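Local coordinates for protein ATP phosphoribosyltransferase regulatory subunit (Lactococcus lactis, PDB 1Z7M) that is required for the first step of histidine biosynthesis and may allow feedback regulation of ATP phosphoribosyltransferase activity by histidine, at residues B[156-164]-B[262-272]; B[97-108]-B[120-128]. One frame throughout, in Å; residues are numbered along the deposited sequence.

Both contacts belong to the histidyl-tRNA synthetase-like part of the chain, and along it both segments of contact 2 come before either segment of contact 1. Their centres are about 25 Å apart and their nearest atoms about 7 Å apart, without touching. The mixed eight-stranded sheet relates them. Contact 2 sets helix 102-111 and the segment before it against strand 118-127, near one edge of the sheet; contact 1 joins helix 152-169 to the end of helix 250-267 and the turn into 272-274, outermost within this chain at the other edge. Strand 139-148 is touched by side chains from both. Contact 2 thus lies by a subunit interface, while contact 1 packs helices within one chain.

Contact 1 of 2, residues B[156-164]-B[262-272]; sequences ELEILSLAL and FSEKLSMIKPI
L160 and L164 of helix 156-164 face F262 and L266 of helix 262-267, whose axis passes 10.9 Å away at a signed crossing angle of -49°. L160 sets CD1 over one face of the F262 ring, 3.9 Å from the ring centroid, while its CB rests 3.6 Å from CD1 of L266. The ring is met quite differently by E156: OE1 comes in at the edge, 3.7 Å from CZ of F262, with the carboxylate plane turned 79° from the ring. E156 OE2 forms a salt bridge with R306, and K265 one with E261. Beyond the ring L164 takes over. With CG anti to its carbonyl carbon (chi1 -73°), its CD1 settles 3.9 Å from CB of L266, and both methyls reach CD1 of I272. I269 adds CG2 against CB of L164 at 3.8 Å and brings CD1 alongside OG of S161. L160, and I272 from beyond the end of the other helix, both reach F177 and I179 of strand 175-181, so the contact packs against the sheet. With no hydrogen bond between the segments and these charges paired outside, the join depends on apolar shape fit.

Contact 2 of 2, residues B[97-108]-B[120-128]; sequences LRYDFTLPLVRL and YSYFGKIFR
F101 lies flat against Y122 in an offset stack, centroids 4.4 Å apart and planes at 8°, with F101 CB also over the tyrosine face. Y122 gets there by placing CG in the crowded position between its backbone N and carbonyl carbon (chi1 56°). The CD methylene of R98 lies over the centre of the opposite F101 face, and the far edge of that ring points at the backbone of G124 and K125. R98 then bends round so that NE and NH2, each 2.9 Å from K125 O, grip that one carbonyl side-on; NH2 uses an in-plane lone pair, whereas NE sits above the carbonyl plane. An alanine here has neither the two donors nor the methylene, and would probably leave K125 O without a mate from this segment and a gap over that face of F101. Next door F127 N donates to R98 O at 2.9 Å, and L97 CD2 covers the F127 ring, 3.8 Å from its centroid. The tight packing continues through L105, whose CD1 meets CB of Y120 and the Y122 ring; at that end only L108, with CG 3.5 Å from Y120 OH, is partly exposed.

The more open side is at R128, itself partly exposed, which lays its guanidinium on Y99, planes 20° apart and CZ 4.1 Å from the ring centroid, off-centre. R128, in the sequence FRKE, probably corresponds to the motif 2 arginine of class II synthetases.

D100 precedes the turn into helix 102-111 and accepts from L103 N in a capping bond; the helix runs roughly antiparallel to strand 118-127. Strand 139-148 flanks the contact, contributing Q142 beside F101 and I126. Helix 66-70 touches D100, L103 and R107, and a second subunit packs its own L97 on L97, its L33 on Y120 and its S62 on F127.

Contact 1 of 2, residues B[156-164]-B[262-272]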
loop_
_atom_site.group_PDB
_atom_site.type_symbol
_atom_site.label_atom_id
_atom_site.label_comp_id
_atom_site.label_asym_id
_atom_site.label_seq_id
_atom_site.Cartn_x
_atom_site.Cartn_y
_atom_site.Cartn_z
ATOM N N GLU B 156 -2.600 -37.218 20.283
ATOM C CA GLU B 156 -1.175 -37.167 20.512
ATOM C C GLU B 156 -0.439 -38.357 19.912
ATOM O O GLU B 156 0.689 -38.210 19.438
ATOM C CB GLU B 156 -0.896 -37.034 22.007
ATOM C CG GLU B 156 -1.719 -35.901 22.656
ATOM C CD GLU B 156 -1.227 -35.470 24.049
ATOM O OE1 GLU B 156 -1.097 -36.341 24.940
ATOM O OE2 GLU B 156 -0.981 -34.252 24.253
ATOM N N LEU B 157 -1.072 -39.528 19.900
ATOM C CA LEU B 157 -0.428 -40.716 19.332
ATOM C C LEU B 157 -0.547 -40.754 17.825
ATOM O O LEU B 157 0.369 -41.201 17.130
ATOM C CB LEU B 157 -1.023 -41.991 19.928
ATOM C CG LEU B 157 -0.248 -42.459 21.163
ATOM C CD1 LEU B 157 -1.096 -43.408 22.008
ATOM C CD2 LEU B 157 1.061 -43.110 20.708
ATOM N N GLU B 158 -1.679 -40.275 17.327
ATOM C CA GLU B 158 -1.917 -40.251 15.896
ATOM C C GLU B 158 -0.950 -39.301 15.219
ATOM O O GLU B 158 -0.337 -39.650 14.213
ATOM C CB GLU B 158 -3.343 -39.807 15.601
ATOM C CG GLU B 158 -3.721 -39.938 14.150
ATOM C CD GLU B 158 -5.130 -39.446 13.872
ATOM O OE1 GLU B 158 -6.042 -39.774 14.671
ATOM O OE2 GLU B 158 -5.321 -38.740 12.851
ATOM N N ILE B 159 -0.805 -38.100 15.775
ATOM C CA ILE B 159 0.091 -37.104 15.202
ATOM C C ILE B 159 1.565 -37.529 15.296
ATOM O O ILE B 159 2.277 -37.486 14.300
ATOM C CB ILE B 159 -0.140 -35.725 15.875
ATOM C CG1 ILE B 159 -1.565 -35.230 15.579
ATOM C CG2 ILE B 159 0.849 -34.698 15.362
ATOM C CD1 ILE B 159 -1.797 -34.800 14.141
ATOM N N LEU B 160 2.014 -37.956 16.473
ATOM C CA LEU B 160 3.406 -38.400 16.659
ATOM C C LEU B 160 3.771 -39.541 15.730
ATOM O O LEU B 160 4.872 -39.612 15.192
ATOM C CB LEU B 160 3.621 -38.874 18.092
ATOM C CG LEU B 160 4.050 -37.825 19.104
ATOM C CD1 LEU B 160 3.928 -38.390 20.497
ATOM C CD2 LEU B 160 5.473 -37.415 18.817
ATOM N N SER B 161 2.827 -40.453 15.576
ATOM C CA SER B 161 3.010 -41.605 14.720
ATOM C C SER B 161 3.187 -41.150 13.267
ATOM O O SER B 161 4.184 -41.479 12.612
ATOM C CB SER B 161 1.792 -42.504 14.854
ATOM O OG SER B 161 2.185 -43.859 14.820
ATOM N N LEU B 162 2.208 -40.385 12.783
ATOM C CA LEU B 162 2.198 -39.844 11.422
ATOM C C LEU B 162 3.487 -39.113 11.130
ATOM O O LEU B 162 4.120 -39.352 10.114
ATOM C CB LEU B 162 1.042 -38.868 11.258
ATOM C CG LEU B 162 0.073 -39.143 10.117
ATOM C CD1 LEU B 162 -1.012 -38.064 10.110
ATOM C CD2 LEU B 162 0.822 -39.176 8.804
ATOM N N ALA B 163 3.859 -38.203 12.024
ATOM C CA ALA B 163 5.085 -37.434 11.881
ATOM C C ALA B 163 6.274 -38.357 11.612
ATOM O O ALA B 163 7.103 -38.092 10.739
ATOM C CB ALA B 163 5.332 -36.613 13.140
ATOM N N LEU B 164 6.357 -39.443 12.368
ATOM C CA LEU B 164 7.438 -40.393 12.186
ATOM C C LEU B 164 7.384 -41.021 10.792
ATOM O O LEU B 164 8.425 -41.251 10.148
ATOM C CB LEU B 164 7.362 -41.478 13.252
ATOM C CG LEU B 164 7.773 -41.042 14.653
ATOM C CD1 LEU B 164 7.747 -42.245 15.566
ATOM C CD2 LEU B 164 9.163 -40.454 14.624
ATOM N N PHE B 262 5.342 -42.442 25.283
ATOM C CA PHE B 262 5.473 -42.176 23.858
ATOM C C PHE B 262 6.805 -42.741 23.381
ATOM O O PHE B 262 6.882 -43.393 22.346
ATOM C CB PHE B 262 5.441 -40.662 23.607
ATOM C CG PHE B 262 4.103 -40.020 23.864
ATOM C CD1 PHE B 262 4.024 -38.682 24.245
ATOM C CD2 PHE B 262 2.924 -40.747 23.717
ATOM C CE1 PHE B 262 2.791 -38.078 24.478
ATOM C CE2 PHE B 262 1.685 -40.152 23.948
ATOM C CZ PHE B 262 1.620 -38.812 24.330
ATOM N N SER B 263 7.856 -42.486 24.152
ATOM C CA SER B 263 9.180 -42.952 23.794
ATOM C C SER B 263 9.123 -44.447 23.569
ATOM O O SER B 263 9.722 -44.968 22.629
ATOM C CB SER B 263 10.175 -42.626 24.904
ATOM O OG SER B 263 11.508 -42.802 24.455
ATOM N N GLU B 264 8.383 -45.136 24.429
ATOM C CA GLU B 264 8.261 -46.579 24.311
ATOM C C GLU B 264 7.296 -47.032 23.228
ATOM O O GLU B 264 7.669 -47.850 22.399
ATOM C CB GLU B 264 7.856 -47.189 25.651
ATOM C CG GLU B 264 8.976 -47.207 26.664
ATOM C CD GLU B 264 8.474 -47.431 28.083
ATOM O OE1 GLU B 264 9.326 -47.416 29.003
ATOM O OE2 GLU B 264 7.241 -47.612 28.281
ATOM N N LYS B 265 6.073 -46.510 23.211
ATOM C CA LYS B 265 5.114 -46.935 22.195
ATOM C C LYS B 265 5.579 -46.715 20.748
ATOM O O LYS B 265 5.162 -47.433 19.830
ATOM C CB LYS B 265 3.762 -46.247 22.401
ATOM C CG LYS B 265 2.961 -46.776 23.584
ATOM C CD LYS B 265 1.498 -46.333 23.520
ATOM C CE LYS B 265 0.744 -46.688 24.802
ATOM N NZ LYS B 265 1.340 -46.035 26.016
ATOM N N LEU B 266 6.452 -45.737 20.539
ATOM C CA LEU B 266 6.940 -45.435 19.197
ATOM C C LEU B 266 8.368 -45.871 18.974
ATOM O O LEU B 266 8.840 -45.839 17.847
ATOM C CB LEU B 266 6.846 -43.933 18.923
ATOM C CG LEU B 266 5.473 -43.277 19.109
ATOM C CD1 LEU B 266 5.610 -41.761 19.087
ATOM C CD2 LEU B 266 4.530 -43.761 18.018
ATOM N N SER B 267 9.055 -46.259 20.044
ATOM C CA SER B 267 10.454 -46.689 19.955
ATOM C C SER B 267 10.672 -47.697 18.819
ATOM O O SER B 267 11.745 -47.772 18.215
ATOM C CB SER B 267 10.904 -47.293 21.296
ATOM O OG SER B 267 10.166 -48.470 21.627
ATOM N N MET B 268 9.637 -48.469 18.526
ATOM C CA MET B 268 9.725 -49.449 17.465
ATOM C C MET B 268 9.860 -48.761 16.102
ATOM O O MET B 268 10.772 -49.072 15.338
ATOM C CB MET B 268 8.487 -50.340 17.510
ATOM C CG MET B 268 7.202 -49.552 17.453
ATOM S SD MET B 268 5.852 -50.367 18.285
ATOM C CE MET B 268 5.671 -51.876 17.283
ATOM N N ILE B 269 8.958 -47.824 15.807
ATOM C CA ILE B 269 8.974 -47.080 14.539
ATOM C C ILE B 269 10.317 -46.367 14.334
ATOM O O ILE B 269 10.910 -46.431 13.259
ATOM C CB ILE B 269 7.860 -45.993 14.492
ATOM C CG1 ILE B 269 6.484 -46.621 14.666
ATOM C CG2 ILE B 269 7.907 -45.258 13.171
ATOM C CD1 ILE B 269 5.351 -45.597 14.637
ATOM N N LYS B 270 10.782 -45.684 15.375
ATOM C CA LYS B 270 12.045 -44.950 15.341
ATOM C C LYS B 270 12.467 -44.583 16.758
ATOM O O LYS B 270 11.627 -44.280 17.605
ATOM C CB LYS B 270 11.892 -43.671 14.528
ATOM C CG LYS B 270 13.156 -42.835 14.457
ATOM C CD LYS B 270 12.942 -41.583 13.621
ATOM C CE LYS B 270 14.252 -40.874 13.362
ATOM N NZ LYS B 270 15.177 -41.742 12.590
ATOM N N PRO B 271 13.778 -44.599 17.041
ATOM C CA PRO B 271 14.195 -44.244 18.399
ATOM C C PRO B 271 13.888 -42.782 18.699
ATOM O O PRO B 271 14.430 -41.869 18.068
ATOM C CB PRO B 271 15.693 -44.551 18.390
ATOM C CG PRO B 271 16.089 -44.277 16.967
ATOM C CD PRO B 271 14.945 -44.899 16.189
ATOM N N ILE B 272 12.996 -42.565 19.654
ATOM C CA ILE B 272 12.614 -41.217 20.041
ATOM C C ILE B 272 13.602 -40.661 21.061
ATOM O O ILE B 272 14.234 -41.407 21.809
ATOM C CB ILE B 272 11.198 -41.193 20.658
ATOM C CG1 ILE B 272 10.200 -41.794 19.676
ATOM C CG2 ILE B 272 10.806 -39.778 21.018
ATOM C CD1 ILE B 272 10.275 -41.191 18.307
#

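Contact 2 of 2, residues B[97-108]-B[120-128]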
loop_
_atom_site.group_PDB
_atom_site.type_symbol
_atom_site.label_atom_id
_atom_site.label_comp_id
_atom_site.label_asym_id
_atom_site.label_seq_id
_atom_site.Cartn_x
_atom_site.Cartn_y
_atom_site.Cartn_z
ATOM N N LEU B 97 0.250 -10.947 3.488
ATOM C CA LEU B 97 0.492 -12.117 2.671
ATOM C C LEU B 97 0.555 -13.329 3.586
ATOM O O LEU B 97 1.104 -13.237 4.684
ATOM C CB LEU B 97 1.816 -11.964 1.950
ATOM C CG LEU B 97 1.774 -12.536 0.545
ATOM C CD1 LEU B 97 0.769 -11.788 -0.246
ATOM C CD2 LEU B 97 3.081 -12.391 -0.110
ATOM N N ARG B 98 0.022 -14.466 3.144
ATOM C CA ARG B 98 0.007 -15.654 3.994
ATOM C C ARG B 98 1.247 -15.728 4.836
ATOM O O ARG B 98 2.346 -15.814 4.306
ATOM C CB ARG B 98 -0.123 -16.935 3.181
ATOM C CG ARG B 98 -1.273 -17.811 3.674
ATOM C CD ARG B 98 -0.881 -19.274 3.747
ATOM N NE ARG B 98 -0.180 -19.692 2.540
ATOM C CZ ARG B 98 -0.747 -19.807 1.346
ATOM N NH1 ARG B 98 -2.036 -19.547 1.188
ATOM N NH2 ARG B 98 -0.005 -20.150 0.305
ATOM N N TYR B 99 1.059 -15.679 6.150
ATOM C CA TYR B 99 2.165 -15.741 7.089
ATOM C C TYR B 99 2.194 -17.051 7.866
ATOM O O TYR B 99 3.260 -17.514 8.280
ATOM C CB TYR B 99 2.064 -14.601 8.092
ATOM C CG TYR B 99 3.305 -14.421 8.935
ATOM C CD1 TYR B 99 4.449 -13.837 8.398
ATOM C CD2 TYR B 99 3.326 -14.793 10.275
ATOM C CE1 TYR B 99 5.580 -13.615 9.171
ATOM C CE2 TYR B 99 4.456 -14.580 11.061
ATOM C CZ TYR B 99 5.577 -13.981 10.497
ATOM O OH TYR B 99 6.680 -13.711 11.261
ATOM N N ASP B 100 1.025 -17.649 8.061
ATOM C CA ASP B 100 0.933 -18.879 8.827
ATOM C C ASP B 100 -0.130 -19.793 8.260
ATOM O O ASP B 100 -1.120 -19.323 7.714
ATOM C CB ASP B 100 0.628 -18.530 10.289
ATOM C CG ASP B 100 0.318 -19.746 11.133
ATOM O OD1 ASP B 100 -0.877 -20.049 11.324
ATOM O OD2 ASP B 100 1.271 -20.401 11.605
ATOM N N PHE B 101 0.083 -21.099 8.378
ATOM C CA PHE B 101 -0.881 -22.070 7.870
ATOM C C PHE B 101 -1.817 -22.582 8.963
ATOM O O PHE B 101 -2.945 -22.953 8.678
ATOM C CB PHE B 101 -0.162 -23.282 7.237
ATOM C CG PHE B 101 0.054 -23.177 5.748
ATOM C CD1 PHE B 101 1.325 -22.957 5.228
ATOM C CD2 PHE B 101 -1.008 -23.329 4.863
ATOM C CE1 PHE B 101 1.542 -22.892 3.844
ATOM C CE2 PHE B 101 -0.806 -23.265 3.482
ATOM C CZ PHE B 101 0.476 -23.046 2.972
ATOM N N THR B 102 -1.354 -22.608 10.210
ATOM C CA THR B 102 -2.178 -23.122 11.305
ATOM C C THR B 102 -3.406 -22.260 11.594
ATOM O O THR B 102 -4.531 -22.762 11.638
ATOM C CB THR B 102 -1.353 -23.294 12.594
ATOM O OG1 THR B 102 -0.260 -24.170 12.334
ATOM C CG2 THR B 102 -2.180 -23.923 13.671
ATOM N N LEU B 103 -3.186 -20.964 11.774
ATOM C CA LEU B 103 -4.263 -20.033 12.067
ATOM C C LEU B 103 -5.479 -20.143 11.168
ATOM O O LEU B 103 -6.606 -20.250 11.649
ATOM C CB LEU B 103 -3.740 -18.601 12.031
ATOM C CG LEU B 103 -3.278 -18.097 13.389
ATOM C CD1 LEU B 103 -2.734 -16.674 13.289
ATOM C CD2 LEU B 103 -4.468 -18.157 14.324
ATOM N N PRO B 104 -5.281 -20.094 9.846
ATOM C CA PRO B 104 -6.431 -20.196 8.943
ATOM C C PRO B 104 -7.137 -21.555 8.984
ATOM O O PRO B 104 -8.331 -21.642 8.721
ATOM C CB PRO B 104 -5.828 -19.865 7.576
ATOM C CG PRO B 104 -4.429 -20.340 7.706
ATOM C CD PRO B 104 -4.034 -19.890 9.092
ATOM N N LEU B 105 -6.406 -22.610 9.320
ATOM C CA LEU B 105 -7.012 -23.922 9.403
ATOM C C LEU B 105 -7.789 -24.021 10.715
ATOM O O LEU B 105 -8.800 -24.726 10.810
ATOM C CB LEU B 105 -5.950 -25.020 9.346
ATOM C CG LEU B 105 -5.024 -25.099 8.132
ATOM C CD1 LEU B 105 -4.460 -26.493 8.016
ATOM C CD2 LEU B 105 -5.779 -24.771 6.877
ATOM N N VAL B 106 -7.313 -23.325 11.739
ATOM C CA VAL B 106 -7.992 -23.356 13.016
ATOM C C VAL B 106 -9.284 -22.572 12.897
ATOM O O VAL B 106 -10.277 -22.911 13.531
ATOM C CB VAL B 106 -7.130 -22.763 14.127
ATOM C CG1 VAL B 106 -7.960 -22.550 15.364
ATOM C CG2 VAL B 106 -5.998 -23.699 14.439
ATOM N N ARG B 107 -9.277 -21.524 12.081
ATOM C CA ARG B 107 -10.480 -20.721 11.877
ATOM C C ARG B 107 -11.519 -21.560 11.130
ATOM O O ARG B 107 -12.700 -21.566 11.479
ATOM C CB ARG B 107 -10.150 -19.466 11.067
ATOM C CG ARG B 107 -11.350 -18.578 10.763
ATOM C CD ARG B 107 -10.935 -17.377 9.931
ATOM N NE ARG B 107 -10.299 -17.785 8.682
ATOM C CZ ARG B 107 -9.424 -17.045 8.010
ATOM N NH1 ARG B 107 -9.080 -15.852 8.472
ATOM N NH2 ARG B 107 -8.891 -17.498 6.882
ATOM N N LEU B 108 -11.067 -22.267 10.098
ATOM C CA LEU B 108 -11.952 -23.113 9.308
ATOM C C LEU B 108 -12.702 -24.068 10.239
ATOM O O LEU B 108 -13.904 -24.305 10.086
ATOM C CB LEU B 108 -11.139 -23.916 8.283
ATOM C CG LEU B 108 -11.912 -24.969 7.486
ATOM C CD1 LEU B 108 -13.034 -24.297 6.746
ATOM C CD2 LEU B 108 -11.005 -25.688 6.520
ATOM N N TYR B 120 -6.985 -31.946 8.787
ATOM C CA TYR B 120 -6.614 -31.041 7.706
ATOM C C TYR B 120 -5.161 -31.179 7.257
ATOM O O TYR B 120 -4.283 -31.553 8.036
ATOM C CB TYR B 120 -6.839 -29.605 8.170
ATOM C CG TYR B 120 -8.276 -29.236 8.392
ATOM C CD1 TYR B 120 -8.625 -28.194 9.253
ATOM C CD2 TYR B 120 -9.289 -29.885 7.703
ATOM C CE1 TYR B 120 -9.964 -27.808 9.418
ATOM C CE2 TYR B 120 -10.623 -29.507 7.857
ATOM C CZ TYR B 120 -10.956 -28.473 8.713
ATOM O OH TYR B 120 -12.281 -28.127 8.856
ATOM N N SER B 121 -4.906 -30.872 5.994
ATOM C CA SER B 121 -3.546 -30.908 5.497
ATOM C C SER B 121 -3.350 -29.700 4.586
ATOM O O SER B 121 -4.318 -29.134 4.079
ATOM C CB SER B 121 -3.258 -32.214 4.748
ATOM O OG SER B 121 -4.152 -32.421 3.677
ATOM N N TYR B 122 -2.101 -29.286 4.402
ATOM C CA TYR B 122 -1.793 -28.151 3.547
ATOM C C TYR B 122 -0.439 -28.298 2.861
ATOM O O TYR B 122 0.530 -28.777 3.457
ATOM C CB TYR B 122 -1.828 -26.864 4.366
ATOM C CG TYR B 122 -0.906 -26.856 5.569
ATOM C CD1 TYR B 122 0.443 -26.528 5.447
ATOM C CD2 TYR B 122 -1.396 -27.153 6.839
ATOM C CE1 TYR B 122 1.281 -26.491 6.564
ATOM C CE2 TYR B 122 -0.568 -27.120 7.953
ATOM C CZ TYR B 122 0.765 -26.787 7.811
ATOM O OH TYR B 122 1.569 -26.753 8.927
ATOM N N PHE B 123 -0.399 -27.883 1.595
ATOM C CA PHE B 123 0.805 -27.929 0.777
ATOM C C PHE B 123 0.940 -26.579 0.106
ATOM O O PHE B 123 0.269 -26.299 -0.884
ATOM C CB PHE B 123 0.695 -29.007 -0.304
ATOM C CG PHE B 123 0.405 -30.379 0.227
ATOM C CD1 PHE B 123 -0.841 -30.680 0.788
ATOM C CD2 PHE B 123 1.375 -31.373 0.171
ATOM C CE1 PHE B 123 -1.109 -31.942 1.281
ATOM C CE2 PHE B 123 1.112 -32.640 0.661
ATOM C CZ PHE B 123 -0.134 -32.925 1.218
ATOM N N GLY B 124 1.807 -25.736 0.643
ATOM C CA GLY B 124 1.967 -24.421 0.060
ATOM C C GLY B 124 3.030 -23.636 0.776
ATOM O O GLY B 124 3.779 -24.190 1.584
ATOM N N LYS B 125 3.100 -22.340 0.504
ATOM C CA LYS B 125 4.117 -21.539 1.146
ATOM C C LYS B 125 3.640 -20.308 1.888
ATOM O O LYS B 125 2.596 -19.745 1.577
ATOM C CB LYS B 125 5.174 -21.150 0.124
ATOM C CG LYS B 125 4.617 -20.479 -1.082
ATOM C CD LYS B 125 5.717 -19.987 -2.016
ATOM C CE LYS B 125 6.465 -21.123 -2.682
ATOM N NZ LYS B 125 7.359 -20.588 -3.750
ATOM N N ILE B 126 4.423 -19.939 2.905
ATOM C CA ILE B 126 4.182 -18.767 3.739
ATOM C C ILE B 126 5.269 -17.784 3.346
ATOM O O ILE B 126 6.289 -18.188 2.801
ATOM C CB ILE B 126 4.327 -19.075 5.247
ATOM C CG1 ILE B 126 5.695 -19.677 5.534
ATOM C CG2 ILE B 126 3.234 -19.997 5.694
ATOM C CD1 ILE B 126 5.999 -19.729 7.005
ATOM N N PHE B 127 5.051 -16.504 3.626
ATOM C CA PHE B 127 6.015 -15.475 3.265
ATOM C C PHE B 127 6.447 -14.624 4.441
ATOM O O PHE B 127 5.641 -13.874 4.996
ATOM C CB PHE B 127 5.415 -14.569 2.195
ATOM C CG PHE B 127 4.771 -15.316 1.065
ATOM C CD1 PHE B 127 3.453 -15.745 1.160
ATOM C CD2 PHE B 127 5.498 -15.631 -0.084
ATOM C CE1 PHE B 127 2.872 -16.481 0.128
ATOM C CE2 PHE B 127 4.924 -16.366 -1.117
ATOM C CZ PHE B 127 3.612 -16.789 -1.007
ATOM N N ARG B 128 7.720 -14.736 4.810
ATOM C CA ARG B 128 8.288 -13.967 5.919
ATOM C C ARG B 128 9.465 -13.197 5.337
ATOM O O ARG B 128 10.047 -13.628 4.348
ATOM C CB ARG B 128 8.791 -14.905 7.026
ATOM C CG ARG B 128 7.753 -15.901 7.556
ATOM C CD ARG B 128 8.405 -17.126 8.245
ATOM N NE ARG B 128 8.246 -17.144 9.704
ATOM C CZ ARG B 128 7.088 -17.281 10.360
ATOM N NH1 ARG B 128 5.938 -17.420 9.709
ATOM N NH2 ARG B 128 7.081 -17.276 11.687
#